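Local coordinates for protein glycoside hydrolase family 81 (Clostridium thermocellum, PDB 6FOP) that probably hydrolyses beta-1,3-glucans such as laminarin, as a family 81 glycoside hydrolase linked to the cellulosome of this bacterium, at residues 223-228 and 247-252; 130-135 and 258-263; 310-315 and 657-662; 618-623 and 651-656. All coordinates share one frame; numbering follows the deposited sequence. Where two conformers were deposited one is given.

Contact 1. Residues 223-228 and 247-252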
loop_
_atom_site.group_PDB
_atom_site.type_symbol
_atom_site.label_atom_id
_atom_site.label_comp_id
_atom_site.label_asym_id
_atom_site.label_seq_id
_atom_site.Cartn_x
_atom_site.Cartn_y
_atom_site.Cartn_z
ATOM N N CYS A 223 -1.975 29.538 3.060
ATOM C CA CYS A 223 -2.950 28.600 3.616
ATOM C C CYS A 223 -2.175 27.349 3.990
ATOM O O CYS A 223 -2.016 26.424 3.196
ATOM C CB CYS A 223 -4.050 28.332 2.599
ATOM S SG CYS A 223 -5.107 29.766 2.302
ATOM N N PHE A 224 -1.606 27.352 5.178
ATOM C CA PHE A 224 -0.707 26.277 5.604
ATOM C C PHE A 224 -1.534 25.040 5.962
ATOM O O PHE A 224 -2.477 25.118 6.743
ATOM C CB PHE A 224 0.105 26.719 6.820
ATOM C CG PHE A 224 1.285 27.613 6.501
ATOM C CD1 PHE A 224 1.319 28.446 5.385
ATOM C CD2 PHE A 224 2.378 27.614 7.365
ATOM C CE1 PHE A 224 2.430 29.242 5.130
ATOM C CE2 PHE A 224 3.471 28.406 7.100
ATOM C CZ PHE A 224 3.499 29.201 5.987
ATOM N N VAL A 225 -1.160 23.891 5.390
ATOM C CA VAL A 225 -1.848 22.638 5.706
ATOM C C VAL A 225 -1.427 22.179 7.084
ATOM O O VAL A 225 -0.251 21.993 7.343
ATOM C CB VAL A 225 -1.578 21.558 4.650
ATOM C CG1 VAL A 225 -2.213 20.244 5.091
ATOM C CG2 VAL A 225 -2.174 21.987 3.328
ATOM N N THR A 226 -2.415 22.021 7.976
ATOM C CA THR A 226 -2.176 21.632 9.362
ATOM C C THR A 226 -2.725 20.255 9.730
ATOM O O THR A 226 -2.417 19.754 10.808
ATOM C CB THR A 226 -2.746 22.689 10.331
ATOM O OG1 THR A 226 -4.116 22.938 9.997
ATOM C CG2 THR A 226 -1.958 23.980 10.185
ATOM N N ASP A 227 -3.479 19.632 8.817
ATOM C CA ASP A 227 -3.936 18.245 9.034
ATOM C C ASP A 227 -4.362 17.695 7.678
ATOM O O ASP A 227 -4.763 18.445 6.789
ATOM C CB ASP A 227 -5.087 18.177 10.052
ATOM C CG ASP A 227 -5.283 16.780 10.658
ATOM O OD1 ASP A 227 -4.423 15.917 10.531
ATOM O OD2 ASP A 227 -6.333 16.594 11.299
ATOM N N THR A 228 -4.274 16.372 7.541
ATOM C CA THR A 228 -4.729 15.660 6.355
ATOM C C THR A 228 -5.417 14.366 6.819
ATOM O O THR A 228 -4.928 13.683 7.739
ATOM C CB THR A 228 -3.602 15.335 5.353
ATOM O OG1 THR A 228 -2.625 14.482 5.953
ATOM C CG2 THR A 228 -2.942 16.635 4.847
ATOM N N ALA A 247 -7.783 18.229 3.492
ATOM C CA ALA A 247 -6.698 18.989 4.092
ATOM C C ALA A 247 -7.317 20.117 4.897
ATOM O O ALA A 247 -8.218 20.799 4.420
ATOM C CB ALA A 247 -5.787 19.553 3.014
ATOM N N GLU A 248 -6.845 20.292 6.115
ATOM C CA GLU A 248 -7.195 21.431 6.943
ATOM C C GLU A 248 -6.143 22.500 6.671
ATOM O O GLU A 248 -4.962 22.199 6.712
ATOM C CB GLU A 248 -7.145 21.028 8.416
ATOM C CG GLU A 248 -7.396 22.120 9.417
ATOM C CD GLU A 248 -7.084 21.638 10.827
ATOM O OE1 GLU A 248 -5.883 21.619 11.246
ATOM O OE2 GLU A 248 -8.041 21.252 11.503
ATOM N N VAL A 249 -6.570 23.749 6.482
ATOM C CA VAL A 249 -5.634 24.865 6.353
ATOM C C VAL A 249 -5.822 25.917 7.449
ATOM O O VAL A 249 -6.940 26.153 7.940
ATOM C CB VAL A 249 -5.686 25.526 4.970
ATOM C CG1 VAL A 249 -5.317 24.546 3.875
ATOM C CG2 VAL A 249 -7.024 26.166 4.680
ATOM N N SER A 250 -4.673 26.498 7.834
ATOM C CA SER A 250 -4.635 27.627 8.732
ATOM C C SER A 250 -4.104 28.815 7.914
ATOM O O SER A 250 -3.009 28.771 7.341
ATOM C CB SER A 250 -3.789 27.250 9.948
ATOM O OG SER A 250 -4.370 26.088 10.586
ATOM N N VAL A 251 -4.919 29.858 7.827
ATOM C CA VAL A 251 -4.604 30.997 6.976
ATOM C C VAL A 251 -3.697 31.978 7.725
ATOM O O VAL A 251 -4.109 32.623 8.701
ATOM C CB VAL A 251 -5.882 31.710 6.522
ATOM C CG1 VAL A 251 -5.524 32.878 5.605
ATOM C CG2 VAL A 251 -6.840 30.743 5.824
ATOM N N LYS A 252 -2.465 32.104 7.252
ATOM C CA LYS A 252 -1.455 32.952 7.907
ATOM C C LYS A 252 -1.590 34.437 7.558
ATOM O O LYS A 252 -1.209 35.291 8.355
ATOM C CB LYS A 252 -0.045 32.467 7.615
ATOM C CG LYS A 252 0.197 31.012 8.005
ATOM C CD LYS A 252 -0.011 30.775 9.502
ATOM C CE LYS A 252 0.115 29.323 9.875
ATOM N NZ LYS A 252 -0.299 29.164 11.293
HETATM O O HOH W 1 -4.649 20.236 13.345
HETATM O O HOH W 2 -7.306 18.800 12.901
#
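An antiparallel beta hairpin interrupted by a beta bulge joins strands 223-235 and 240-251, with F224 and S250 forming a hydrogen-bonded pair just ahead of the irregularity. S250 N donates to F224 O over 2.8 Å. The register then slips by one residue: V225 faces V249, yet D227 already faces E248, so T226 is the extra residue. Its backbone N still reaches E248 O (2.8 Å), and E248 N bonds to D227 O beyond the bulge. T226 OG1, held between its own backbone N and carbonyl carbon (chi1 52°), meets the anti lone pair of E248 OE1 at 2.5 Å, a short bond that ties the bulged residue to the opposite strand. One water sits 2.9 Å from both D227 OD2 and E248 OE2; the salt bridge from K229 to D227 probably eases the closeness of the two carboxylates. The opposite face is largely apolar here, with C223 CB packed on V249 CB and V225 CG1 on A247 CB. At the open end, K252 CG, anti to its carbonyl carbon (chi1 -56°), lies over the centre of the F224 ring in a CH-pi contact, 3.8 Å from the centroid and 11° off the ring normal.

Contact 2. Residues 130-135 and 258-263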
loop_
_atom_site.group_PDB
_atom_site.type_symbol
_atom_site.label_atom_id
_atom_site.label_comp_id
_atom_site.label_asym_id
_atom_site.label_seq_id
_atom_site.Cartn_x
_atom_site.Cartn_y
_atom_site.Cartn_z
ATOM N N GLY A 130 1.148 15.052 -2.334
ATOM C CA GLY A 130 0.046 15.658 -3.038
ATOM C C GLY A 130 -0.062 17.171 -2.892
ATOM O O GLY A 130 -1.119 17.738 -3.194
ATOM N N SER A 131 1.018 17.844 -2.496
ATOM C CA SER A 131 1.024 19.307 -2.470
ATOM C C SER A 131 2.206 19.806 -3.276
ATOM O O SER A 131 3.309 19.324 -3.100
ATOM C CB SER A 131 1.158 19.862 -1.062
ATOM O OG SER A 131 1.115 21.276 -1.082
ATOM N N PRO A 132 2.015 20.895 -4.031
ATOM C CA PRO A 132 3.189 21.570 -4.628
ATOM C C PRO A 132 3.886 22.519 -3.646
ATOM O O PRO A 132 4.893 23.115 -4.014
ATOM C CB PRO A 132 2.553 22.359 -5.779
ATOM C CG PRO A 132 1.230 22.712 -5.269
ATOM C CD PRO A 132 0.756 21.514 -4.483
ATOM N N TYR A 133 3.312 22.699 -2.456
ATOM C CA TYR A 133 3.861 23.565 -1.413
ATOM C C TYR A 133 4.645 22.807 -0.368
ATOM O O TYR A 133 4.387 21.602 -0.136
ATOM C CB TYR A 133 2.769 24.296 -0.670
ATOM C CG TYR A 133 1.948 25.241 -1.501
ATOM C CD1 TYR A 133 2.399 26.560 -1.751
ATOM C CD2 TYR A 133 0.713 24.883 -1.993
ATOM C CE1 TYR A 133 1.637 27.442 -2.487
ATOM C CE2 TYR A 133 -0.049 25.759 -2.748
ATOM C CZ TYR A 133 0.424 27.058 -2.988
ATOM O OH TYR A 133 -0.392 27.917 -3.711
ATOM N N ALA A 134 5.568 23.512 0.304
ATOM C CA ALA A 134 6.089 23.095 1.612
ATOM C C ALA A 134 6.019 24.333 2.502
ATOM O O ALA A 134 6.216 25.464 2.026
ATOM C CB ALA A 134 7.497 22.541 1.553
ATOM N N TYR A 135 5.679 24.119 3.762
ATOM C CA TYR A 135 5.357 25.206 4.691
ATOM C C TYR A 135 6.314 25.178 5.883
ATOM O O TYR A 135 6.652 24.110 6.382
ATOM C CB TYR A 135 3.931 25.059 5.208
ATOM C CG TYR A 135 2.872 24.825 4.135
ATOM C CD1 TYR A 135 2.378 25.844 3.363
ATOM C CD2 TYR A 135 2.386 23.546 3.897
ATOM C CE1 TYR A 135 1.421 25.646 2.407
ATOM C CE2 TYR A 135 1.424 23.324 2.933
ATOM C CZ TYR A 135 0.941 24.340 2.172
ATOM O OH TYR A 135 -0.030 24.101 1.214
ATOM N N GLY A 258 -7.999 28.211 0.729
ATOM C CA GLY A 258 -8.007 27.017 -0.105
ATOM C C GLY A 258 -6.605 26.500 -0.214
ATOM O O GLY A 258 -5.723 26.936 0.494
ATOM N N THR A 259 -6.409 25.535 -1.105
ATOM C CA THR A 259 -5.082 25.082 -1.458
ATOM C C THR A 259 -5.120 24.418 -2.824
ATOM O O THR A 259 -6.186 24.353 -3.473
ATOM C CB THR A 259 -4.450 24.178 -0.372
ATOM O OG1 THR A 259 -3.051 24.045 -0.612
ATOM C CG2 THR A 259 -5.062 22.791 -0.318
ATOM N N ILE A 260 -3.932 24.069 -3.303
ATOM C CA ILE A 260 -3.765 23.380 -4.554
ATOM C C ILE A 260 -3.342 21.955 -4.204
ATOM O O ILE A 260 -2.330 21.749 -3.551
ATOM C CB ILE A 260 -2.698 24.050 -5.435
ATOM C CG1 ILE A 260 -3.061 25.498 -5.755
ATOM C CG2 ILE A 260 -2.507 23.251 -6.726
ATOM C CD1 ILE A 260 -1.944 26.298 -6.419
ATOM N N LEU A 261 -4.152 20.985 -4.617
ATOM C CA LEU A 261 -3.864 19.545 -4.384
ATOM C C LEU A 261 -3.430 18.925 -5.718
ATOM O O LEU A 261 -4.018 19.207 -6.757
ATOM C CB LEU A 261 -5.052 18.813 -3.791
ATOM C CG LEU A 261 -5.539 19.330 -2.440
ATOM C CD1 LEU A 261 -6.823 18.590 -2.075
ATOM C CD2 LEU A 261 -4.474 19.101 -1.380
ATOM N N ALA A 262 -2.385 18.124 -5.644
ATOM C CA ALA A 262 -1.850 17.394 -6.777
ATOM C C ALA A 262 -2.319 15.935 -6.602
ATOM O O ALA A 262 -2.107 15.331 -5.567
ATOM C CB ALA A 262 -0.325 17.477 -6.820
ATOM N N LEU A 263 -2.843 15.377 -7.692
ATOM C CA LEU A 263 -3.425 14.032 -7.709
ATOM C C LEU A 263 -2.628 13.123 -8.602
ATOM O O LEU A 263 -2.252 13.507 -9.691
ATOM C CB LEU A 263 -4.867 14.083 -8.238
ATOM C CG LEU A 263 -5.964 14.423 -7.246
ATOM C CD1 LEU A 263 -5.798 15.805 -6.616
ATOM C CD2 LEU A 263 -7.330 14.341 -7.930
HETATM O O HOH W 3 -1.485 21.659 -0.936
HETATM O O HOH W 4 -1.700 26.133 0.526
#
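T259 OG1 is gripped by two waters that carry it across to S131 and Y135. Standing opposite the backbone N of its own residue (chi1 -166°), it gives its proton to one water at 2.7 Å and accepts from the other at 2.9 Å. The first water also accepts from Y135 OH, which is the part of that side chain that comes near T259. The second donates to I260 O as well and lies 2.6 Å from S131 OG, so a serine, a threonine and a main-chain carbonyl meet at a single solvent molecule. S131 OG is itself fixed by an ST turn, in which it accepts from Y133 N. The direct polar link is a backbone bond from A262 N to G130 O, 2.8 Å long and almost straight at 177°, although the donor stands above the carbonyl plane and not on a lone pair. Apolar groups fill in around this framework. I260 crosses both P132 and Y133 at about a right angle: its CG2 touches P132 CG at 4.0 Å, and its CD1 comes within 3.5 Å of Y133 OH. That hydroxyl finds its hydrogen bond at Y217 O, on helix 211-220, which packs against the same isoleucine. P132 CD also presses on I260 O, whereas I260 N is buried without any partner. The chemistry implies that residues 259-262 are docked to the turn and start of strand 133-139 largely through bridging water and apolar packing, with one direct backbone bond and one amide left unpaid.

Contact 3. Residues 310-315 and 657-662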
loop_
_atom_site.group_PDB
_atom_site.type_symbol
_atom_site.label_atom_id
_atom_site.label_comp_id
_atom_site.label_asym_id
_atom_site.label_seq_id
_atom_site.Cartn_x
_atom_site.Cartn_y
_atom_site.Cartn_z
ATOM N N PRO A 310 -15.581 -22.101 -6.964
ATOM C CA PRO A 310 -16.524 -23.216 -6.766
ATOM C C PRO A 310 -16.009 -24.520 -7.393
ATOM O O PRO A 310 -14.932 -24.557 -7.976
ATOM C CB PRO A 310 -17.786 -22.719 -7.483
ATOM C CG PRO A 310 -17.267 -21.905 -8.582
ATOM C CD PRO A 310 -16.063 -21.172 -8.007
ATOM N N ASP A 311 -16.796 -25.585 -7.239
ATOM C CA ASP A 311 -16.453 -26.899 -7.800
ATOM C C ASP A 311 -17.070 -27.029 -9.174
ATOM O O ASP A 311 -18.040 -27.734 -9.352
ATOM C CB ASP A 311 -16.923 -28.008 -6.866
ATOM C CG ASP A 311 -16.548 -29.385 -7.348
ATOM O OD1 ASP A 311 -15.709 -29.542 -8.262
ATOM O OD2 ASP A 311 -17.103 -30.331 -6.772
ATOM N N LYS A 312 -16.486 -26.343 -10.147
ATOM C CA LYS A 312 -17.010 -26.308 -11.512
ATOM C C LYS A 312 -15.990 -26.661 -12.585
ATOM O O LYS A 312 -16.283 -26.579 -13.763
ATOM C CB LYS A 312 -17.682 -24.963 -11.827
ATOM C CG LYS A 312 -18.891 -24.676 -10.965
ATOM C CD LYS A 312 -20.052 -25.623 -11.269
ATOM C CE LYS A 312 -21.192 -25.355 -10.306
ATOM N NZ LYS A 312 -22.333 -26.320 -10.462
ATOM N N GLY A 313 -14.814 -27.112 -12.182
ATOM C CA GLY A 313 -13.713 -27.279 -13.121
ATOM C C GLY A 313 -13.764 -28.521 -13.976
ATOM O O GLY A 313 -14.429 -29.504 -13.645
ATOM N N THR A 314 -12.991 -28.479 -15.060
ATOM C CA THR A 314 -12.828 -29.592 -15.984
ATOM C C THR A 314 -11.765 -30.605 -15.540
ATOM O O THR A 314 -11.326 -31.437 -16.349
ATOM C CB THR A 314 -12.452 -29.067 -17.373
ATOM O OG1 THR A 314 -11.218 -28.356 -17.298
ATOM C CG2 THR A 314 -13.526 -28.152 -17.952
ATOM N N TYR A 315 -11.380 -30.574 -14.272
ATOM C CA TYR A 315 -10.381 -31.513 -13.731
ATOM C C TYR A 315 -10.867 -32.963 -13.697
ATOM O O TYR A 315 -12.057 -33.233 -13.533
ATOM C CB TYR A 315 -9.909 -31.108 -12.310
ATOM C CG TYR A 315 -10.927 -30.380 -11.478
ATOM C CD1 TYR A 315 -12.116 -30.969 -11.050
ATOM C CD2 TYR A 315 -10.726 -29.061 -11.159
ATOM C CE1 TYR A 315 -13.059 -30.258 -10.307
ATOM C CE2 TYR A 315 -11.653 -28.334 -10.436
ATOM C CZ TYR A 315 -12.816 -28.927 -10.013
ATOM O OH TYR A 315 -13.741 -28.175 -9.327
ATOM N N ASP A 657 -11.179 -22.705 -17.011
ATOM C CA ASP A 657 -11.476 -23.459 -18.234
ATOM C C ASP A 657 -12.992 -23.672 -18.434
ATOM O O ASP A 657 -13.497 -23.556 -19.555
ATOM C CB ASP A 657 -10.714 -24.796 -18.193
ATOM C CG ASP A 657 -10.761 -25.557 -19.511
ATOM O OD1 ASP A 657 -10.713 -24.965 -20.620
ATOM O OD2 ASP A 657 -10.831 -26.787 -19.438
ATOM N N SER A 658 -13.706 -23.915 -17.326
ATOM C CA SER A 658 -15.130 -24.136 -17.343
ATOM C C SER A 658 -15.959 -22.847 -17.279
ATOM O O SER A 658 -16.935 -22.674 -18.032
ATOM C CB SER A 658 -15.470 -25.008 -16.132
ATOM O OG SER A 658 -16.840 -25.221 -16.076
ATOM N N LEU A 659 -15.591 -21.975 -16.348
ATOM C CA LEU A 659 -16.367 -20.755 -16.035
ATOM C C LEU A 659 -16.158 -19.637 -17.031
ATOM O O LEU A 659 -17.069 -18.826 -17.267
ATOM C CB LEU A 659 -15.979 -20.236 -14.653
ATOM C CG LEU A 659 -16.207 -21.139 -13.427
ATOM C CD1 LEU A 659 -15.418 -20.602 -12.218
ATOM C CD2 LEU A 659 -17.658 -21.202 -13.041
ATOM N N GLY A 660 -14.966 -19.566 -17.610
ATOM C CA GLY A 660 -14.551 -18.403 -18.388
ATOM C C GLY A 660 -13.730 -17.423 -17.577
ATOM O O GLY A 660 -13.336 -17.694 -16.453
ATOM N N LEU A 661 -13.434 -16.300 -18.211
ATOM C CA LEU A 661 -12.606 -15.271 -17.638
ATOM C C LEU A 661 -13.431 -14.327 -16.764
ATOM O O LEU A 661 -14.629 -14.121 -17.007
ATOM C CB LEU A 661 -11.931 -14.487 -18.765
ATOM C CG LEU A 661 -11.107 -15.304 -19.779
ATOM C CD1 LEU A 661 -10.388 -14.379 -20.747
ATOM C CD2 LEU A 661 -10.102 -16.192 -19.041
ATOM N N PRO A 662 -12.794 -13.687 -15.784
ATOM C CA PRO A 662 -13.554 -12.731 -14.974
ATOM C C PRO A 662 -14.132 -11.585 -15.823
ATOM O O PRO A 662 -13.451 -11.037 -16.675
ATOM C CB PRO A 662 -12.534 -12.202 -13.967
ATOM C CG PRO A 662 -11.211 -12.462 -14.611
ATOM C CD PRO A 662 -11.389 -13.776 -15.356
#
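Hydrogen bonds from two hydroxyls join the loop 310-315 to the last turn of helix 646-659. D657 OD2 accepts from T314 OG1 (2.7 Å) through its anti lone pair, and the two side chains cross at about a right angle. The same hydroxyl is also bonded to K631 NZ, from a residue of a magnesium site, so it is held from two elements at once. In the conformer considered here, S658 OG points away from its own backbone N (chi1 178°) and reaches K312 O at 2.7 Å; because this serine was modelled twice, that bond may not be permanent. Apolar contacts follow on the next residue of the helix. L659 spreads its two methyls over the loop, CD2 against K312 CB at 4.0 Å and CD1 against P310 CG at 4.3 Å, while T314 CG2 lies beside S658 CB. Aromatic and charged groups brace the loop from within: Y315 OH bonds to D311 OD1 at 2.6 Å, the aspartate is salt-bridged to R317, and G313 CA rests 3.5 Å above the plane of the Y315 ring. Just past these contacts, G660 takes a positive phi (96°) and ends the helical run. The arrangement is a connecting loop strapped to a glycine-terminated helix end, at the edge of the helical domain that in family 81 enzymes forms an (alpha/alpha)6 barrel.

Contact 4. Residues 618-623 and 651-656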
loop_
_atom_site.group_PDB
_atom_site.type_symbol
_atom_site.label_atom_id
_atom_site.label_comp_id
_atom_site.label_asym_id
_atom_site.label_seq_id
_atom_site.Cartn_x
_atom_site.Cartn_y
_atom_site.Cartn_z
ATOM N N GLN A 618 2.851 -19.124 -13.125
ATOM C CA GLN A 618 2.686 -18.523 -14.455
ATOM C C GLN A 618 1.500 -19.081 -15.207
ATOM O O GLN A 618 0.823 -18.355 -15.942
ATOM C CB GLN A 618 3.946 -18.679 -15.294
ATOM C CG GLN A 618 5.120 -17.878 -14.772
ATOM C CD GLN A 618 4.901 -16.393 -14.870
ATOM O OE1 GLN A 618 4.025 -15.940 -15.594
ATOM N NE2 GLN A 618 5.748 -15.627 -14.181
ATOM N N TYR A 619 1.236 -20.386 -15.047
ATOM C CA TYR A 619 0.074 -20.938 -15.754
ATOM C C TYR A 619 -1.253 -20.551 -15.096
ATOM O O TYR A 619 -2.257 -20.381 -15.807
ATOM C CB TYR A 619 0.189 -22.450 -15.921
ATOM C CG TYR A 619 1.386 -22.929 -16.721
ATOM C CD1 TYR A 619 1.991 -22.128 -17.684
ATOM C CD2 TYR A 619 1.896 -24.196 -16.518
ATOM C CE1 TYR A 619 3.061 -22.576 -18.440
ATOM C CE2 TYR A 619 2.980 -24.649 -17.256
ATOM C CZ TYR A 619 3.582 -23.835 -18.187
ATOM O OH TYR A 619 4.642 -24.289 -18.934
ATOM N N MET A 620 -1.273 -20.346 -13.771
ATOM C CA MET A 620 -2.457 -19.757 -13.133
ATOM C C MET A 620 -2.732 -18.354 -13.660
ATOM O O MET A 620 -3.889 -17.987 -13.925
ATOM C CB MET A 620 -2.301 -19.722 -11.631
ATOM C CG MET A 620 -2.399 -21.097 -10.991
ATOM S SD MET A 620 -2.441 -20.918 -9.190
ATOM C CE MET A 620 -0.745 -20.526 -8.811
ATOM N N TYR A 621 -1.653 -17.580 -13.876
ATOM C CA TYR A 621 -1.768 -16.236 -14.431
ATOM C C TYR A 621 -2.251 -16.274 -15.888
ATOM O O TYR A 621 -3.211 -15.587 -16.263
ATOM C CB TYR A 621 -0.406 -15.568 -14.354
ATOM C CG TYR A 621 -0.368 -14.165 -14.874
ATOM C CD1 TYR A 621 -0.938 -13.119 -14.134
ATOM C CD2 TYR A 621 0.297 -13.850 -16.058
ATOM C CE1 TYR A 621 -0.906 -11.820 -14.603
ATOM C CE2 TYR A 621 0.349 -12.540 -16.513
ATOM C CZ TYR A 621 -0.257 -11.528 -15.786
ATOM O OH TYR A 621 -0.176 -10.214 -16.250
ATOM N N TYR A 622 -1.629 -17.164 -16.684
ATOM C CA TYR A 622 -1.938 -17.259 -18.112
ATOM C C TYR A 622 -3.373 -17.745 -18.324
ATOM O O TYR A 622 -3.996 -17.409 -19.345
ATOM C CB TYR A 622 -0.960 -18.172 -18.859
ATOM C CG TYR A 622 -1.028 -18.022 -20.352
ATOM C CD1 TYR A 622 -0.570 -16.868 -20.980
ATOM C CD2 TYR A 622 -1.499 -19.054 -21.148
ATOM C CE1 TYR A 622 -0.648 -16.717 -22.349
ATOM C CE2 TYR A 622 -1.578 -18.908 -22.530
ATOM C CZ TYR A 622 -1.113 -17.756 -23.127
ATOM O OH TYR A 622 -1.173 -17.610 -24.496
ATOM N N ALA A 623 -3.898 -18.523 -17.359
ATOM C CA ALA A 623 -5.289 -18.963 -17.409
ATOM C C ALA A 623 -6.304 -17.810 -17.365
ATOM O O ALA A 623 -7.461 -18.026 -17.703
ATOM C CB ALA A 623 -5.575 -19.935 -16.278
ATOM N N HIS A 651 -7.031 -26.811 -9.697
ATOM C CA HIS A 651 -8.422 -26.391 -9.448
ATOM C C HIS A 651 -8.683 -24.994 -10.022
ATOM O O HIS A 651 -9.721 -24.756 -10.640
ATOM C CB HIS A 651 -8.658 -26.455 -7.954
ATOM C CG HIS A 651 -10.028 -26.079 -7.497
ATOM N ND1 HIS A 651 -10.356 -24.800 -7.102
ATOM C CD2 HIS A 651 -11.111 -26.845 -7.214
ATOM C CE1 HIS A 651 -11.584 -24.791 -6.636
ATOM N NE2 HIS A 651 -12.063 -26.022 -6.681
ATOM N N TRP A 652 -7.704 -24.086 -9.857
ATOM C CA TRP A 652 -7.821 -22.731 -10.384
ATOM C C TRP A 652 -7.921 -22.767 -11.908
ATOM O O TRP A 652 -8.869 -22.219 -12.526
ATOM C CB TRP A 652 -6.603 -21.932 -9.950
ATOM C CG TRP A 652 -6.471 -20.575 -10.564
ATOM C CD1 TRP A 652 -5.824 -20.250 -11.720
ATOM C CD2 TRP A 652 -6.922 -19.339 -10.007
ATOM N NE1 TRP A 652 -5.874 -18.906 -11.941
ATOM C CE2 TRP A 652 -6.541 -18.316 -10.906
ATOM C CE3 TRP A 652 -7.642 -18.996 -8.858
ATOM C CZ2 TRP A 652 -6.828 -16.978 -10.671
ATOM C CZ3 TRP A 652 -7.916 -17.668 -8.623
ATOM C CH2 TRP A 652 -7.536 -16.679 -9.537
ATOM N N ILE A 653 -6.946 -23.418 -12.530
ATOM C CA ILE A 653 -6.878 -23.417 -13.984
ATOM C C ILE A 653 -8.123 -24.071 -14.599
ATOM O O ILE A 653 -8.724 -23.534 -15.540
ATOM C CB ILE A 653 -5.606 -24.142 -14.459
ATOM C CG1 ILE A 653 -4.353 -23.342 -14.088
ATOM C CG2 ILE A 653 -5.650 -24.359 -15.962
ATOM C CD1 ILE A 653 -3.058 -24.102 -14.266
ATOM N N CYS A 654 -8.518 -25.221 -14.044
ATOM C CA CYS A 654 -9.643 -25.980 -14.623
ATOM C C CYS A 654 -10.988 -25.303 -14.356
ATOM O O CYS A 654 -11.917 -25.424 -15.157
ATOM C CB CYS A 654 -9.668 -27.398 -14.098
ATOM S SG CYS A 654 -8.289 -28.407 -14.692
ATOM N N ASN A 655 -11.115 -24.566 -13.227
ATOM C CA ASN A 655 -12.316 -23.755 -13.037
ATOM C C ASN A 655 -12.403 -22.631 -14.073
ATOM O O ASN A 655 -13.479 -22.370 -14.623
ATOM C CB ASN A 655 -12.430 -23.220 -11.622
ATOM C CG ASN A 655 -13.234 -24.153 -10.727
ATOM O OD1 ASN A 655 -14.433 -24.348 -10.941
ATOM N ND2 ASN A 655 -12.574 -24.747 -9.743
ATOM N N LEU A 656 -11.295 -21.941 -14.355
ATOM C CA LEU A 656 -11.359 -20.905 -15.393
ATOM C C LEU A 656 -11.675 -21.488 -16.774
ATOM O O LEU A 656 -12.392 -20.898 -17.565
ATOM C CB LEU A 656 -10.084 -20.053 -15.424
ATOM C CG LEU A 656 -9.856 -19.206 -14.163
ATOM C CD1 LEU A 656 -8.464 -18.602 -14.180
ATOM C CD2 LEU A 656 -10.911 -18.140 -14.015
#
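W652 and M620 cross at about a right angle, the thioether chain running over the indole of the neighbouring helix. The tryptophan extends toward the partner helix with CG anti to its backbone N (chi1 172°), which brings CD1 to 3.6 Å from M620 CB and lets NE1 donate to M620 O at 3.0 Å. That bond is bent, 150° at the hydrogen, and the indole nitrogen lies above the carbonyl plane; it still pins the rotation of the ring. M620 SD, at a bend in the side chain, sits over a face of the five-membered ring, 4.5 Å from its centroid, a Met-aromatic contact in the conformer described, one of two modelled. L656 CD1 also lies over a face of the indole, toward its rim, and touches A623 CB at 3.8 Å. Between these groups I653 reaches along the other helix, its CD1 against Y619 CB at 4.0 Å and its CG1 near A623 CB. On the far side of helix 646-659, N655 ND2 donates to H651 O and stands 3.2 Å above the centre of the imidazole. The two helical segments run nearly parallel, 18° apart with axes 9.3 Å from each other, and helix 627-633 packs against Y619, A623 and I653, while helix 592-606, which carries nickel ligands E601 and E605, lies against Y619 and Y621.

Two pairs of contacts lie on opposite sides of the chain's centre. Contacts 1 and 2 sit in the beta-rich part and touch through F224 and Y135; contacts 3 and 4 share helix 646-659 and meet where the loop 310-315 bonds to N655 and C654. In each pair one member is buried and the other partly exposed. Contact 2 is wholly buried and relies on bridging waters, while contact 1, nearer solvent, combines regular strand bonding with carboxylates. Contact 4 is likewise buried, dominated by apolar groups and a single indole bond, whereas contact 3, at the helix end, depends mainly on hydroxyl bonds to a carbonyl and a carboxylate.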